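Local coordinates for protein iron aquisition yersiniabactin synthesis enzyme, YbtT (Escherichia coli, PDB 6BA9) that acts as a low-specificity type II thioesterase, a hydrolase that maintains production of the metallophore yersiniabactin, at residues R31-E36 with Q231-F236; T64-L69 with A93-E98; C194-R199 with V221-H226. The protein carries 1 engineered substitution. One frame throughout, in Å; residues are numbered along the deposited sequence.

Contact 1 (R31-E36 with Q231-F236); sequences RHWQAE and QQARSF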
loop_
_atom_site.group_PDB
_atom_site.type_symbol
_atom_site.label_atom_id
_atom_site.label_comp_id
_atom_site.label_asym_id
_atom_site.label_seq_id
_atom_site.Cartn_x
_atom_site.Cartn_y
_atom_site.Cartn_z
ATOM N N ARG A 31 2.521 14.039 2.695
ATOM C CA ARG A 31 2.960 15.382 2.333
ATOM C C ARG A 31 4.481 15.476 2.244
ATOM O O ARG A 31 5.006 16.206 1.401
ATOM C CB ARG A 31 2.416 16.378 3.360
ATOM C CG ARG A 31 2.753 17.833 3.076
ATOM C CD ARG A 31 2.088 18.766 4.083
ATOM N NE ARG A 31 0.695 18.387 4.309
ATOM C CZ ARG A 31 -0.342 18.835 3.605
ATOM N NH1 ARG A 31 -0.167 19.706 2.613
ATOM N NH2 ARG A 31 -1.563 18.409 3.901
ATOM N N HIS A 32 5.201 14.758 3.108
ATOM C CA HIS A 32 6.661 14.798 3.066
ATOM C C HIS A 32 7.197 14.354 1.709
ATOM O O HIS A 32 8.220 14.871 1.236
ATOM C CB HIS A 32 7.249 13.944 4.189
ATOM C CG HIS A 32 8.744 13.860 4.158
ATOM N ND1 HIS A 32 9.551 14.970 4.289
ATOM C CD2 HIS A 32 9.578 12.803 4.007
ATOM C CE1 HIS A 32 10.818 14.603 4.217
ATOM N NE2 HIS A 32 10.862 13.292 4.049
ATOM N N TRP A 33 6.516 13.411 1.057
ATOM C CA TRP A 33 6.930 13.018 -0.287
ATOM C C TRP A 33 6.802 14.164 -1.279
ATOM O O TRP A 33 7.572 14.246 -2.239
ATOM C CB TRP A 33 6.098 11.830 -0.774
ATOM C CG TRP A 33 6.458 10.509 -0.185
ATOM C CD1 TRP A 33 7.356 10.248 0.800
ATOM C CD2 TRP A 33 5.908 9.250 -0.570
ATOM N NE1 TRP A 33 7.407 8.899 1.059
ATOM C CE2 TRP A 33 6.526 8.263 0.216
ATOM C CE3 TRP A 33 4.956 8.861 -1.516
ATOM C CZ2 TRP A 33 6.223 6.909 0.087
ATOM C CZ3 TRP A 33 4.659 7.529 -1.643
ATOM C CH2 TRP A 33 5.292 6.566 -0.854
ATOM N N GLN A 34 5.834 15.052 -1.080
ATOM C CA GLN A 34 5.700 16.208 -1.960
ATOM C C GLN A 34 6.748 17.276 -1.697
ATOM O O GLN A 34 6.971 18.132 -2.562
ATOM C CB GLN A 34 4.309 16.817 -1.810
ATOM C CG GLN A 34 3.217 15.887 -2.250
ATOM C CD GLN A 34 1.841 16.484 -2.066
ATOM O OE1 GLN A 34 1.239 16.373 -0.994
ATOM N NE2 GLN A 34 1.335 17.130 -3.112
ATOM N N ALA A 35 7.398 17.257 -0.535
ATOM C CA ALA A 35 8.418 18.257 -0.255
ATOM C C ALA A 35 9.595 18.135 -1.207
ATOM O O ALA A 35 10.334 19.107 -1.393
ATOM C CB ALA A 35 8.923 18.116 1.181
ATOM N N GLU A 36 9.793 16.964 -1.814
ATOM C CA GLU A 36 11.000 16.747 -2.597
ATOM C C GLU A 36 10.887 15.492 -3.457
ATOM O O GLU A 36 10.601 14.413 -2.941
ATOM C CB GLU A 36 12.184 16.614 -1.642
ATOM C CG GLU A 36 13.514 16.395 -2.331
ATOM C CD GLU A 36 14.678 16.267 -1.359
ATOM O OE1 GLU A 36 15.836 16.335 -1.820
ATOM O OE2 GLU A 36 14.442 16.085 -0.137
ATOM N N GLN A 231 9.076 8.298 6.816
ATOM C CA GLN A 231 10.158 8.804 7.656
ATOM C C GLN A 231 11.536 8.499 7.080
ATOM O O GLN A 231 12.499 9.219 7.380
ATOM C CB GLN A 231 10.023 8.216 9.057
ATOM C CG GLN A 231 8.668 8.483 9.705
ATOM C CD GLN A 231 8.505 9.932 10.083
ATOM O OE1 GLN A 231 9.423 10.539 10.627
ATOM N NE2 GLN A 231 7.347 10.504 9.782
ATOM N N GLN A 232 11.663 7.439 6.284
ATOM C CA GLN A 232 12.907 7.072 5.622
ATOM C C GLN A 232 12.663 7.003 4.114
ATOM O O GLN A 232 13.078 6.059 3.438
ATOM C CB GLN A 232 13.415 5.739 6.171
ATOM C CG GLN A 232 13.722 5.745 7.673
ATOM C CD GLN A 232 14.775 6.741 8.053
ATOM O OE1 GLN A 232 15.701 7.015 7.290
ATOM N NE2 GLN A 232 14.643 7.298 9.252
ATOM N N ALA A 233 12.009 8.039 3.592
ATOM C CA ALA A 233 11.653 8.095 2.175
ATOM C C ALA A 233 12.862 7.893 1.267
ATOM O O ALA A 233 12.762 7.241 0.227
ATOM C CB ALA A 233 10.985 9.428 1.870
ATOM N N ARG A 234 14.011 8.479 1.621
ATOM C CA ARG A 234 15.182 8.341 0.763
ATOM C C ARG A 234 15.578 6.876 0.603
ATOM O O ARG A 234 15.843 6.416 -0.510
ATOM C CB ARG A 234 16.340 9.188 1.296
ATOM C CG ARG A 234 16.061 10.677 1.178
ATOM C CD ARG A 234 17.263 11.551 1.502
ATOM N NE ARG A 234 16.825 12.908 1.821
ATOM C CZ ARG A 234 16.708 13.903 0.946
ATOM N NH1 ARG A 234 17.020 13.738 -0.337
ATOM N NH2 ARG A 234 16.281 15.089 1.368
ATOM N N SER A 235 15.590 6.115 1.705
ATOM C CA SER A 235 15.903 4.691 1.630
ATOM C C SER A 235 14.834 3.925 0.849
ATOM O O SER A 235 15.153 3.034 0.044
ATOM C CB SER A 235 16.043 4.123 3.042
ATOM O OG SER A 235 17.089 4.766 3.750
ATOM N N PHE A 236 13.559 4.248 1.090
ATOM C CA PHE A 236 12.451 3.570 0.416
ATOM C C PHE A 236 12.558 3.724 -1.098
ATOM O O PHE A 236 12.549 2.737 -1.840
ATOM C CB PHE A 236 11.149 4.166 0.971
ATOM C CG PHE A 236 9.868 3.538 0.451
ATOM C CD1 PHE A 236 9.403 2.336 0.957
ATOM C CD2 PHE A 236 9.088 4.208 -0.492
ATOM C CE1 PHE A 236 8.212 1.799 0.504
ATOM C CE2 PHE A 236 7.901 3.666 -0.949
ATOM C CZ PHE A 236 7.470 2.463 -0.452
HETATM O O HOH W 1 11.944 10.943 4.940
#
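Glu36 OE2 and Arg234 NH2 lie 2.6 Å apart in a salt bridge at the outer side of this contact. Here two elements of the alpha/beta-hydrolase fold, far apart in sequence, meet: the short helical turn 31-34 and the start of helix 233-243. The bridge is uneven. Taken as a hydrogen bond, its short leg is bent to 117° and weak, though the charges are in contact. The straighter leg runs from Arg234 NH1 to Glu36 OE1 over 3.2 Å; OE1 lies in the guanidinium plane, but NH1 reaches it from well above the carboxylate plane, and the two planes stand 73° apart. An extended chain, CG anti to the backbone N (chi1 -179°), carries the carboxylate of Glu36 out to the guanidinium.

Behind the ion pair lies an apolar layer. The methyl CB of Ala233 sits 3.7 Å from Trp33 NE1, while the indole's six-membered ring runs roughly parallel to the Phe236 ring but slides off it, leaving centroids 5.8 Å apart and little overlap. The rings touch through Trp33 CZ2 and Phe236 CE2, 3.8 Å apart. Trp33 NE1 is hydrogen-bonded to Pro229 O, which ties the buried indole to the short helix 228-231. One water joins the segments, 2.7 Å from His32 NE2 and accepting from Ala233 N at 3.2 Å.

Contact 2 (T64-L69 with A93-E98); sequences TQLAAL and AQVAFE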
loop_
_atom_site.group_PDB
_atom_site.type_symbol
_atom_site.label_atom_id
_atom_site.label_comp_id
_atom_site.label_asym_id
_atom_site.label_seq_id
_atom_site.Cartn_x
_atom_site.Cartn_y
_atom_site.Cartn_z
ATOM N N THR A 64 -10.307 -6.694 -2.361
ATOM C CA THR A 64 -10.465 -7.032 -3.773
ATOM C C THR A 64 -11.359 -6.017 -4.491
ATOM O O THR A 64 -11.150 -5.746 -5.678
ATOM C CB THR A 64 -10.947 -8.487 -3.945
ATOM O OG1 THR A 64 -12.115 -8.711 -3.158
ATOM C CG2 THR A 64 -9.882 -9.483 -3.535
ATOM N N GLN A 65 -12.344 -5.442 -3.796
ATOM C CA GLN A 65 -13.163 -4.377 -4.397
ATOM C C GLN A 65 -12.317 -3.139 -4.694
ATOM O O GLN A 65 -12.426 -2.529 -5.764
ATOM C CB GLN A 65 -14.324 -3.988 -3.488
ATOM C CG GLN A 65 -15.463 -4.952 -3.450
ATOM C CD GLN A 65 -16.512 -4.540 -2.439
ATOM O OE1 GLN A 65 -16.518 -3.396 -1.955
ATOM N NE2 GLN A 65 -17.406 -5.471 -2.102
ATOM N N LEU A 66 -11.479 -2.733 -3.742
ATOM C CA LEU A 66 -10.573 -1.615 -3.984
ATOM C C LEU A 66 -9.662 -1.887 -5.177
ATOM O O LEU A 66 -9.433 -1.002 -6.016
ATOM C CB LEU A 66 -9.738 -1.354 -2.729
ATOM C CG LEU A 66 -10.493 -0.724 -1.556
ATOM C CD1 LEU A 66 -9.679 -0.865 -0.267
ATOM C CD2 LEU A 66 -10.786 0.741 -1.827
ATOM N N ALA A 67 -9.128 -3.110 -5.258
ATOM C CA ALA A 67 -8.228 -3.489 -6.346
ATOM C C ALA A 67 -8.933 -3.475 -7.691
ATOM O O ALA A 67 -8.333 -3.106 -8.706
ATOM C CB ALA A 67 -7.684 -4.886 -6.072
ATOM N N ALA A 68 -10.195 -3.896 -7.725
ATOM C CA ALA A 68 -10.935 -3.857 -8.981
ATOM C C ALA A 68 -11.120 -2.425 -9.461
ATOM O O ALA A 68 -10.952 -2.131 -10.649
ATOM C CB ALA A 68 -12.294 -4.531 -8.806
ATOM N N LEU A 69 -11.473 -1.517 -8.563
ATOM C CA LEU A 69 -11.603 -0.114 -8.942
ATOM C C LEU A 69 -10.278 0.429 -9.462
ATOM O O LEU A 69 -10.223 1.112 -10.488
ATOM C CB LEU A 69 -12.091 0.711 -7.752
ATOM C CG LEU A 69 -13.525 0.503 -7.287
ATOM C CD1 LEU A 69 -13.728 1.291 -6.007
ATOM C CD2 LEU A 69 -14.540 0.961 -8.350
ATOM N N ALA A 93 -0.238 -2.789 0.442
ATOM C CA ALA A 93 0.424 -3.882 -0.268
ATOM C C ALA A 93 -0.582 -4.925 -0.739
ATOM O O ALA A 93 -0.420 -5.509 -1.812
ATOM C CB ALA A 93 1.478 -4.533 0.625
ATOM N N GLN A 94 -1.623 -5.174 0.052
ATOM C CA GLN A 94 -2.647 -6.134 -0.332
ATOM C C GLN A 94 -3.396 -5.641 -1.555
ATOM O O GLN A 94 -3.646 -6.399 -2.492
ATOM C CB GLN A 94 -3.618 -6.371 0.822
ATOM C CG GLN A 94 -2.981 -6.868 2.117
ATOM C CD GLN A 94 -3.886 -6.726 3.305
ATOM O OE1 GLN A 94 -4.739 -5.835 3.351
ATOM N NE2 GLN A 94 -3.704 -7.581 4.294
ATOM N N VAL A 95 -3.757 -4.356 -1.563
ATOM C CA VAL A 95 -4.436 -3.782 -2.719
ATOM C C VAL A 95 -3.527 -3.785 -3.940
ATOM O O VAL A 95 -3.965 -4.125 -5.046
ATOM C CB VAL A 95 -4.986 -2.378 -2.416
ATOM C CG1 VAL A 95 -5.650 -1.806 -3.662
ATOM C CG2 VAL A 95 -5.995 -2.421 -1.269
ATOM N N ALA A 96 -2.258 -3.415 -3.767
ATOM C CA ALA A 96 -1.319 -3.394 -4.882
ATOM C C ALA A 96 -1.158 -4.785 -5.474
ATOM O O ALA A 96 -1.152 -4.940 -6.699
ATOM C CB ALA A 96 0.037 -2.860 -4.415
ATOM N N PHE A 97 -1.032 -5.802 -4.623
ATOM C CA PHE A 97 -0.938 -7.181 -5.086
ATOM C C PHE A 97 -2.169 -7.589 -5.887
ATOM O O PHE A 97 -2.053 -8.112 -7.008
ATOM C CB PHE A 97 -0.758 -8.092 -3.871
ATOM C CG PHE A 97 -0.843 -9.560 -4.182
ATOM C CD1 PHE A 97 0.105 -10.170 -4.975
ATOM C CD2 PHE A 97 -1.854 -10.321 -3.661
ATOM C CE1 PHE A 97 0.031 -11.546 -5.229
ATOM C CE2 PHE A 97 -1.930 -11.683 -3.911
ATOM C CZ PHE A 97 -0.991 -12.284 -4.698
ATOM N N GLU A 98 -3.368 -7.353 -5.337
ATOM C CA GLU A 98 -4.590 -7.761 -6.031
ATOM C C GLU A 98 -4.809 -6.956 -7.310
ATOM O O GLU A 98 -5.321 -7.492 -8.303
ATOM C CB GLU A 98 -5.792 -7.688 -5.078
ATOM C CG GLU A 98 -5.777 -8.706 -3.937
ATOM C CD GLU A 98 -6.013 -10.127 -4.386
ATOM O OE1 GLU A 98 -6.506 -10.336 -5.522
ATOM O OE2 GLU A 98 -5.680 -11.036 -3.595
#
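The carboxylate of Glu98, the one flat group among the touching side chains, has the CG2 methyl of Thr64 over one face, 4.0 Å from OE1; the two side chains lie alongside each other and point the same way. Its oxygens are engaged by residues beyond the two segments: OE1 pairs with Arg101 in a salt bridge, and OE2 is hydrogen-bonded to the hydroxyls of Tyr175 and Tyr177, so that the buried acid is well satisfied. A bend at chi2 (-70°) turns the carboxylate back alongside Thr64, whose hydroxyl is hydrogen-bonded to Ser62.

Helices 63-77 and 91-105 pack here as neighbouring helices of the alpha/beta-hydrolase fold, connected through strand 84-89. The short segments cross at -54°, their axes approaching to 8.3 Å, with the small Ala67 at the nearest CA pair, opposite Val95. Ala67 CB presses on Glu98 CB at 3.5 Å and reaches the carbonyl of Val95, at 3.9 Å from its O. Val95 divides its two methyls between neighbours. CG1, anti to the backbone N, is directed at the main chain of Ala67, 4.0 Å from its N. CG2 instead meets Leu66, whose CD1 comes within 4.1 Å as the two side chains cross obliquely.

Contact 3 (C194-R199 with V221-H226); sequences CGSHDR and VIDGDH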
loop_
_atom_site.group_PDB
_atom_site.type_symbol
_atom_site.label_atom_id
_atom_site.label_comp_id
_atom_site.label_asym_id
_atom_site.label_seq_id
_atom_site.Cartn_x
_atom_site.Cartn_y
_atom_site.Cartn_z
ATOM N N CYS A 194 10.797 -4.584 4.163
ATOM C CA CYS A 194 10.371 -4.599 5.558
ATOM C C CYS A 194 11.234 -3.621 6.343
ATOM O O CYS A 194 12.272 -3.147 5.864
ATOM C CB CYS A 194 10.385 -6.010 6.148
ATOM S SG CYS A 194 12.052 -6.683 6.407
ATOM N N GLY A 195 10.780 -3.320 7.553
ATOM C CA GLY A 195 11.462 -2.375 8.422
ATOM C C GLY A 195 12.217 -3.061 9.547
ATOM O O GLY A 195 11.707 -3.979 10.180
ATOM N N SER A 196 13.434 -2.574 9.808
ATOM C CA SER A 196 14.277 -3.195 10.832
ATOM C C SER A 196 13.579 -3.262 12.181
ATOM O O SER A 196 13.772 -4.223 12.940
ATOM C CB SER A 196 15.586 -2.413 10.980
ATOM O OG SER A 196 15.379 -1.062 11.339
ATOM N N HIS A 197 12.805 -2.237 12.510
ATOM C CA HIS A 197 12.119 -2.132 13.790
ATOM C C HIS A 197 10.632 -1.890 13.591
ATOM O O HIS A 197 9.998 -1.175 14.364
ATOM C CB HIS A 197 12.769 -1.053 14.660
ATOM C CG HIS A 197 14.181 -1.380 15.028
ATOM N ND1 HIS A 197 15.236 -1.208 14.155
ATOM C CD2 HIS A 197 14.710 -1.914 16.155
ATOM C CE1 HIS A 197 16.353 -1.609 14.733
ATOM N NE2 HIS A 197 16.064 -2.035 15.950
ATOM N N ASP A 198 10.069 -2.473 12.526
ATOM C CA ASP A 198 8.639 -2.359 12.239
ATOM C C ASP A 198 7.896 -3.358 13.112
ATOM O O ASP A 198 7.939 -4.573 12.866
ATOM C CB ASP A 198 8.384 -2.630 10.755
ATOM C CG ASP A 198 6.921 -2.503 10.371
ATOM O OD1 ASP A 198 6.051 -2.388 11.259
ATOM O OD2 ASP A 198 6.624 -2.483 9.153
ATOM N N ARG A 199 7.213 -2.856 14.144
ATOM C CA ARG A 199 6.519 -3.736 15.078
ATOM C C ARG A 199 5.262 -4.361 14.489
ATOM O O ARG A 199 4.702 -5.270 15.109
ATOM C CB ARG A 199 6.165 -2.964 16.349
ATOM C CG ARG A 199 7.382 -2.628 17.181
ATOM C CD ARG A 199 7.005 -1.814 18.414
ATOM N NE ARG A 199 6.267 -0.622 18.035
ATOM C CZ ARG A 199 5.058 -0.290 18.493
ATOM N NH1 ARG A 199 4.452 -1.018 19.421
ATOM N NH2 ARG A 199 4.476 0.800 18.028
ATOM N N VAL A 221 15.692 -4.945 3.920
ATOM C CA VAL A 221 15.395 -4.299 5.195
ATOM C C VAL A 221 15.741 -2.820 5.094
ATOM O O VAL A 221 16.881 -2.449 4.788
ATOM C CB VAL A 221 16.177 -4.963 6.341
ATOM C CG1 VAL A 221 15.868 -4.267 7.676
ATOM C CG2 VAL A 221 15.856 -6.423 6.447
ATOM N N ILE A 222 14.762 -1.975 5.366
ATOM C CA ILE A 222 14.959 -0.542 5.527
ATOM C C ILE A 222 15.024 -0.249 7.025
ATOM O O ILE A 222 14.194 -0.738 7.802
ATOM C CB ILE A 222 13.825 0.230 4.828
ATOM C CG1 ILE A 222 13.933 -0.012 3.307
ATOM C CG2 ILE A 222 13.879 1.714 5.193
ATOM C CD1 ILE A 222 12.877 0.643 2.494
ATOM N N ASP A 223 16.041 0.499 7.450
ATOM C CA ASP A 223 16.162 0.830 8.864
ATOM C C ASP A 223 15.084 1.845 9.244
ATOM O O ASP A 223 15.060 2.960 8.716
ATOM C CB ASP A 223 17.566 1.371 9.155
ATOM C CG ASP A 223 18.642 0.290 9.064
ATOM O OD1 ASP A 223 18.310 -0.922 9.127
ATOM O OD2 ASP A 223 19.835 0.650 8.949
ATOM N N GLY A 224 14.208 1.469 10.162
ATOM C CA GLY A 224 13.106 2.325 10.553
ATOM C C GLY A 224 12.008 1.533 11.233
ATOM O O GLY A 224 12.104 0.318 11.420
ATOM N N ASP A 225 10.960 2.262 11.625
ATOM C CA ASP A 225 9.776 1.663 12.223
ATOM C C ASP A 225 8.700 1.501 11.142
ATOM O O ASP A 225 8.980 1.619 9.948
ATOM C CB ASP A 225 9.320 2.471 13.446
ATOM C CG ASP A 225 8.827 3.863 13.111
ATOM O OD1 ASP A 225 8.530 4.192 11.945
ATOM O OD2 ASP A 225 8.715 4.671 14.061
ATOM N N HIS A 226 7.452 1.250 11.558
ATOM C CA HIS A 226 6.395 0.939 10.587
ATOM C C HIS A 226 6.189 2.051 9.566
ATOM O O HIS A 226 5.692 1.793 8.465
ATOM C CB HIS A 226 5.057 0.657 11.291
ATOM C CG HIS A 226 3.974 0.155 10.370
ATOM N ND1 HIS A 226 4.112 -0.992 9.629
ATOM C CD2 HIS A 226 2.757 0.662 10.065
ATOM C CE1 HIS A 226 3.018 -1.180 8.904
ATOM N NE2 HIS A 226 2.181 -0.189 9.156
HETATM O O HOH W 2 6.829 0.109 14.319
#
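Strands 190-195 and 216-222 run parallel at the edge of the sheet, Ile222 N donating to Cys194 O and Ser196 N to Ile222 O, each over 2.8 Å, and beyond them the two chains stay paired as loops. On one face of this pair Cys194 SG rests against Val221 CG2 at 3.8 Å; on the other lies Ile222, beside Gly195. The strands belong to a beta-alpha-beta unit with helix 203-207 between them, and the loops at their C-terminal ends carry the more telling side chains.

Ser196 turns OG between its own backbone N and carbonyl carbon, where the hydroxyl accepts from Gly224 N at 3.0 Å. The same OG also shares a hydrogen bond with His197 ND1, with either atom a possible donor. Gly224 is gripped through both its N and its O, since the O receives His197 N at 2.9 Å. Its positive phi (161°) would jam a CB against the carbonyl O of Asp223, which glycine avoids.

Farther along, His226 ND1 donates to both oxygens of Asp198, 2.9 Å to OD1 and 3.0 Å to OD2. The bond to OD2 is the straighter, 163° at the hydrogen, and both oxygens are approached on their syn sides. Carboxylate and imidazole planes are nonetheless turned 55° apart. Asp198 OD1 is steadied further by the backbone N of Glu200, which helps hold the carboxylate at the ND1 edge of the ring. The His226 side chain touches Ala90, the engineered position. The pairing is consistent with the acid and histidine of an alpha/beta-hydrolase triad: a carboxylate that engages ND1 sets the rotation of the ring and would leave NE2 to face a nucleophile, probably the serine that Ala90 replaces.

Overall arrangement
One hydrolase core unites the three contacts, and the loops of contact 3 carry its probable catalytic pair. Contact 1 touches contact 3 directly, their centres 15 Å apart: Gln232 CG packs on Asp223 O at 3.3 Å, and Phe236 CA on Ile222 CD1 at 3.6 Å, so the start of helix 233-243 lies against the edge strand. Contact 2 sits across the chain's centre from both, with centres 24 Å from contact 1 and 23 Å from contact 3 and nearest atoms about 9 Å away in each case. Its link to the site is by sequence: helix 91-105 begins right after engineered Ala90, which His226 touches. Along the chain, contact 1 encloses the other two.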